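Local structure of IPT/TIG domain-containing protein BACOVA_02650 (Bacteroides ovatus, 5E7G) at residues P371-A376 against I444-D449. The protein binds xyloglucan at the cell surface, probably capturing the polysaccharide before its transport into the periplasm for degradation. Residues are numbered along the deposited sequence; the frame is centred on the assembly and turned at random.
Sequences PVFQIA and IEVYFD. With CA (calcium ion), chain C; XYS (alpha-D-xylopyranose), chain B.
Phe373 and Phe448 reach for each other from facing strands and meet as a T-shaped pair, the edge of Phe448 directed at one face of Phe373. The ring planes stand at 79° and the centroids lie 5.2 Å apart; CZ of Phe448 comes down near the rim, 3.7 Å from CE1 of Phe373. With CG of Phe373 anti to its carbonyl carbon (chi1 -68°), the ring extends across the interface, and its CZ also meets Val446, 4.0 Å from CB, and Ile444, 4.1 Å from CD1. At the N-terminal ends of both segments, Pro371 and Ile444 lie alongside each other, pointing in opposite senses, with CG of the proline 3.8 Å from CG2 of the isoleucine. Trimming Phe373 to an alanine is likely to leave the edge of Phe448 without its aromatic face and open a gap beside Val446. On the outward sides of the two strands, Gln374 accepts a hydrogen bond from xylose O4 at OE1, whereas both carboxylate oxygens of Asp449 bind calcium. This apolar layer thus joins the two sheets of the xyloglucan-binding domain's beta-sandwich, strand 372-377 lying between strands 429-436 and 385-388, and strand 442-455 pairing with strands 318-322 and 356-364.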
ATOM      1  N   PRO A 371      37.598  -3.474  -6.900  1.00 63.53           N
ATOM      2  CA  PRO A 371      37.645  -2.032  -6.649  1.00 54.46           C
ATOM      3  C   PRO A 371      36.558  -1.561  -5.690  1.00 51.83           C
ATOM      4  O   PRO A 371      35.424  -2.039  -5.754  1.00 53.17           O
ATOM      5  CB  PRO A 371      37.448  -1.427  -8.042  1.00 48.47           C
ATOM      6  CG  PRO A 371      37.927  -2.470  -8.972  1.00 49.18           C
ATOM      7  CD  PRO A 371      37.537  -3.773  -8.343  1.00 58.43           C
ATOM      8  N   VAL A 372      36.915  -0.635  -4.805  1.00 44.38           N
ATOM      9  CA  VAL A 372      35.975  -0.090  -3.836  1.00 39.09           C
ATOM     10  C   VAL A 372      36.230   1.398  -3.659  1.00 43.56           C
ATOM     11  O   VAL A 372      37.275   1.911  -4.073  1.00 39.97           O
ATOM     12  CB  VAL A 372      36.088  -0.793  -2.465  1.00 55.71           C
ATOM     13  CG1 VAL A 372      35.669  -2.262  -2.569  1.00 49.10           C
ATOM     14  CG2 VAL A 372      37.510  -0.666  -1.918  1.00 55.86           C
ATOM     15  N   PHE A 373      35.276   2.082  -3.038  1.00 42.71           N
ATOM     16  CA  PHE A 373      35.377   3.518  -2.804  1.00 43.61           C
ATOM     17  C   PHE A 373      35.405   3.849  -1.323  1.00 44.33           C
ATOM     18  O   PHE A 373      34.765   3.177  -0.514  1.00 42.28           O
ATOM     19  CB  PHE A 373      34.214   4.255  -3.456  1.00 39.74           C
ATOM     20  CG  PHE A 373      34.241   4.222  -4.951  1.00 41.02           C
ATOM     21  CD1 PHE A 373      34.963   5.161  -5.664  1.00 41.65           C
ATOM     22  CD2 PHE A 373      33.550   3.249  -5.643  1.00 44.80           C
ATOM     23  CE1 PHE A 373      34.988   5.129  -7.044  1.00 45.03           C
ATOM     24  CE2 PHE A 373      33.571   3.216  -7.020  1.00 47.96           C
ATOM     25  CZ  PHE A 373      34.294   4.158  -7.721  1.00 48.22           C
ATOM     26  N   GLN A 374      36.157   4.892  -0.990  1.00 48.26           N
ATOM     27  CA  GLN A 374      36.131   5.488   0.340  1.00 45.08           C
ATOM     28  C   GLN A 374      35.574   6.905   0.262  1.00 43.61           C
ATOM     29  O   GLN A 374      35.986   7.692  -0.590  1.00 37.83           O
ATOM     30  CB  GLN A 374      37.531   5.513   0.952  1.00 51.97           C
ATOM     31  CG  GLN A 374      37.615   6.227   2.304  1.00 51.35           C
ATOM     32  CD  GLN A 374      39.034   6.353   2.822  1.00 47.67           C
ATOM     33  OE1 GLN A 374      39.992   6.387   2.050  1.00 54.32           O
ATOM     34  NE2 GLN A 374      39.175   6.429   4.138  1.00 65.21           N
ATOM     35  N   ILE A 375      34.649   7.225   1.159  1.00 43.01           N
ATOM     36  CA  ILE A 375      34.120   8.579   1.280  1.00 37.19           C
ATOM     37  C   ILE A 375      34.452   9.125   2.664  1.00 46.50           C
ATOM     38  O   ILE A 375      34.050   8.545   3.677  1.00 38.31           O
ATOM     39  CB  ILE A 375      32.603   8.626   1.050  1.00 40.78           C
ATOM     40  CG1 ILE A 375      32.276   8.272  -0.412  1.00 42.68           C
ATOM     41  CG2 ILE A 375      32.048  10.018   1.418  1.00 40.59           C
ATOM     42  CD1 ILE A 375      30.795   8.096  -0.688  1.00 35.19           C
ATOM     43  N   ALA A 376      35.169  10.244   2.693  1.00 41.35           N
ATOM     44  CA  ALA A 376      35.646  10.842   3.937  1.00 41.47           C
ATOM     45  C   ALA A 376      35.294  12.326   4.025  1.00 44.38           C
ATOM     46  O   ALA A 376      35.280  13.027   3.007  1.00 43.53           O
ATOM     47  CB  ALA A 376      37.154  10.654   4.059  1.00 38.50           C
ATOM     48  N   ILE A 444      37.259  -0.057 -14.405  1.00 54.50           N
ATOM     49  CA  ILE A 444      35.990   0.543 -14.001  1.00 50.76           C
ATOM     50  C   ILE A 444      35.763   1.882 -14.684  1.00 51.90           C
ATOM     51  O   ILE A 444      36.709   2.551 -15.107  1.00 51.91           O
ATOM     52  CB  ILE A 444      35.905   0.758 -12.450  1.00 62.46           C
ATOM     53  CG1 ILE A 444      36.859   1.870 -11.979  1.00 45.02           C
ATOM     54  CG2 ILE A 444      36.182  -0.553 -11.695  1.00 56.83           C
ATOM     55  CD1 ILE A 444      36.642   2.275 -10.533  1.00 58.28           C
ATOM     56  N   GLU A 445      34.495   2.264 -14.769  1.00 46.29           N
ATOM     57  CA  GLU A 445      34.111   3.578 -15.253  1.00 53.19           C
ATOM     58  C   GLU A 445      32.921   4.067 -14.439  1.00 58.54           C
ATOM     59  O   GLU A 445      31.792   3.606 -14.630  1.00 56.08           O
ATOM     60  CB  GLU A 445      33.775   3.529 -16.740  1.00 49.68           C
ATOM     61  CG  GLU A 445      33.533   4.889 -17.353  1.00 52.56           C
ATOM     62  CD  GLU A 445      33.158   4.813 -18.811  1.00 52.76           C
ATOM     63  OE1 GLU A 445      33.041   3.685 -19.338  1.00 56.48           O
ATOM     64  OE2 GLU A 445      32.984   5.882 -19.431  1.00 49.24           O
ATOM     65  N   VAL A 446      33.185   4.986 -13.514  1.00 60.02           N
ATOM     66  CA  VAL A 446      32.170   5.464 -12.580  1.00 45.73           C
ATOM     67  C   VAL A 446      32.130   6.995 -12.533  1.00 46.78           C
ATOM     68  O   VAL A 446      33.172   7.656 -12.572  1.00 50.09           O
ATOM     69  CB  VAL A 446      32.418   4.908 -11.163  1.00 48.56           C
ATOM     70  CG1 VAL A 446      31.322   5.357 -10.209  1.00 42.26           C
ATOM     71  CG2 VAL A 446      32.497   3.381 -11.201  1.00 48.66           C
ATOM     72  N   TYR A 447      30.926   7.549 -12.439  1.00 46.36           N
ATOM     73  CA  TYR A 447      30.744   8.995 -12.391  1.00 40.01           C
ATOM     74  C   TYR A 447      29.902   9.379 -11.187  1.00 37.74           C
ATOM     75  O   TYR A 447      29.021   8.626 -10.778  1.00 38.09           O
ATOM     76  CB  TYR A 447      30.090   9.507 -13.679  1.00 41.68           C
ATOM     77  CG  TYR A 447      30.897   9.212 -14.921  1.00 39.22           C
ATOM     78  CD1 TYR A 447      31.894  10.082 -15.349  1.00 46.36           C
ATOM     79  CD2 TYR A 447      30.670   8.058 -15.662  1.00 40.66           C
ATOM     80  CE1 TYR A 447      32.642   9.813 -16.490  1.00 49.63           C
ATOM     81  CE2 TYR A 447      31.412   7.779 -16.804  1.00 49.02           C
ATOM     82  CZ  TYR A 447      32.397   8.658 -17.213  1.00 51.23           C
ATOM     83  OH  TYR A 447      33.135   8.377 -18.340  1.00 36.59           O
ATOM     84  N   PHE A 448      30.181  10.559 -10.638  1.00 38.30           N
ATOM     85  CA  PHE A 448      29.515  11.062  -9.436  1.00 37.72           C
ATOM     86  C   PHE A 448      29.041  12.499  -9.610  1.00 37.86           C
ATOM     87  O   PHE A 448      29.724  13.299 -10.246  1.00 39.73           O
ATOM     88  CB  PHE A 448      30.460  11.022  -8.221  1.00 36.22           C
ATOM     89  CG  PHE A 448      30.931   9.652  -7.838  1.00 36.92           C
ATOM     90  CD1 PHE A 448      32.113   9.146  -8.345  1.00 43.45           C
ATOM     91  CD2 PHE A 448      30.215   8.884  -6.932  1.00 46.42           C
ATOM     92  CE1 PHE A 448      32.565   7.886  -7.967  1.00 47.58           C
ATOM     93  CE2 PHE A 448      30.660   7.625  -6.558  1.00 40.10           C
ATOM     94  CZ  PHE A 448      31.841   7.130  -7.080  1.00 31.53           C
ATOM     95  N   ASP A 449      27.911  12.844  -8.999  1.00 34.50           N
ATOM     96  CA  ASP A 449      27.437  14.225  -9.026  1.00 39.62           C
ATOM     97  C   ASP A 449      26.418  14.480  -7.918  1.00 31.81           C
ATOM     98  O   ASP A 449      25.801  13.552  -7.404  1.00 37.47           O
ATOM     99  CB  ASP A 449      26.818  14.540 -10.403  1.00 32.12           C
ATOM    100  CG  ASP A 449      26.929  16.016 -10.798  1.00 52.50           C
ATOM    101  OD1 ASP A 449      27.151  16.874  -9.921  1.00 54.32           O
ATOM    102  OD2 ASP A 449      26.773  16.326 -12.008  1.00 55.36           O
TER
HETATM  103 CA    CA C 510      27.149  18.602 -11.561  1.00 90.72          CA
HETATM  104  C1  XYS B   7      45.163   9.871   3.319  1.00 67.33           C
HETATM  105  C2  XYS B   7      44.774   9.231   4.625  1.00 62.92           C
HETATM  106  C3  XYS B   7      44.131   7.912   4.369  1.00 64.13           C
HETATM  107  C4  XYS B   7      43.083   7.938   3.298  1.00 61.19           C
HETATM  108  C5  XYS B   7      43.362   8.848   2.094  1.00 62.54           C
HETATM  109  O2  XYS B   7      45.950   9.055   5.439  1.00 55.79           O
HETATM  110  O3  XYS B   7      43.504   7.431   5.595  1.00 67.91           O
HETATM  111  O4  XYS B   7      42.922   6.598   2.811  1.00 58.46           O
HETATM  112  O5  XYS B   7      43.991  10.130   2.459  1.00 63.43           O
HETATM  113  O   HOH W   1      25.032  19.185 -10.643  1.00 41.34           O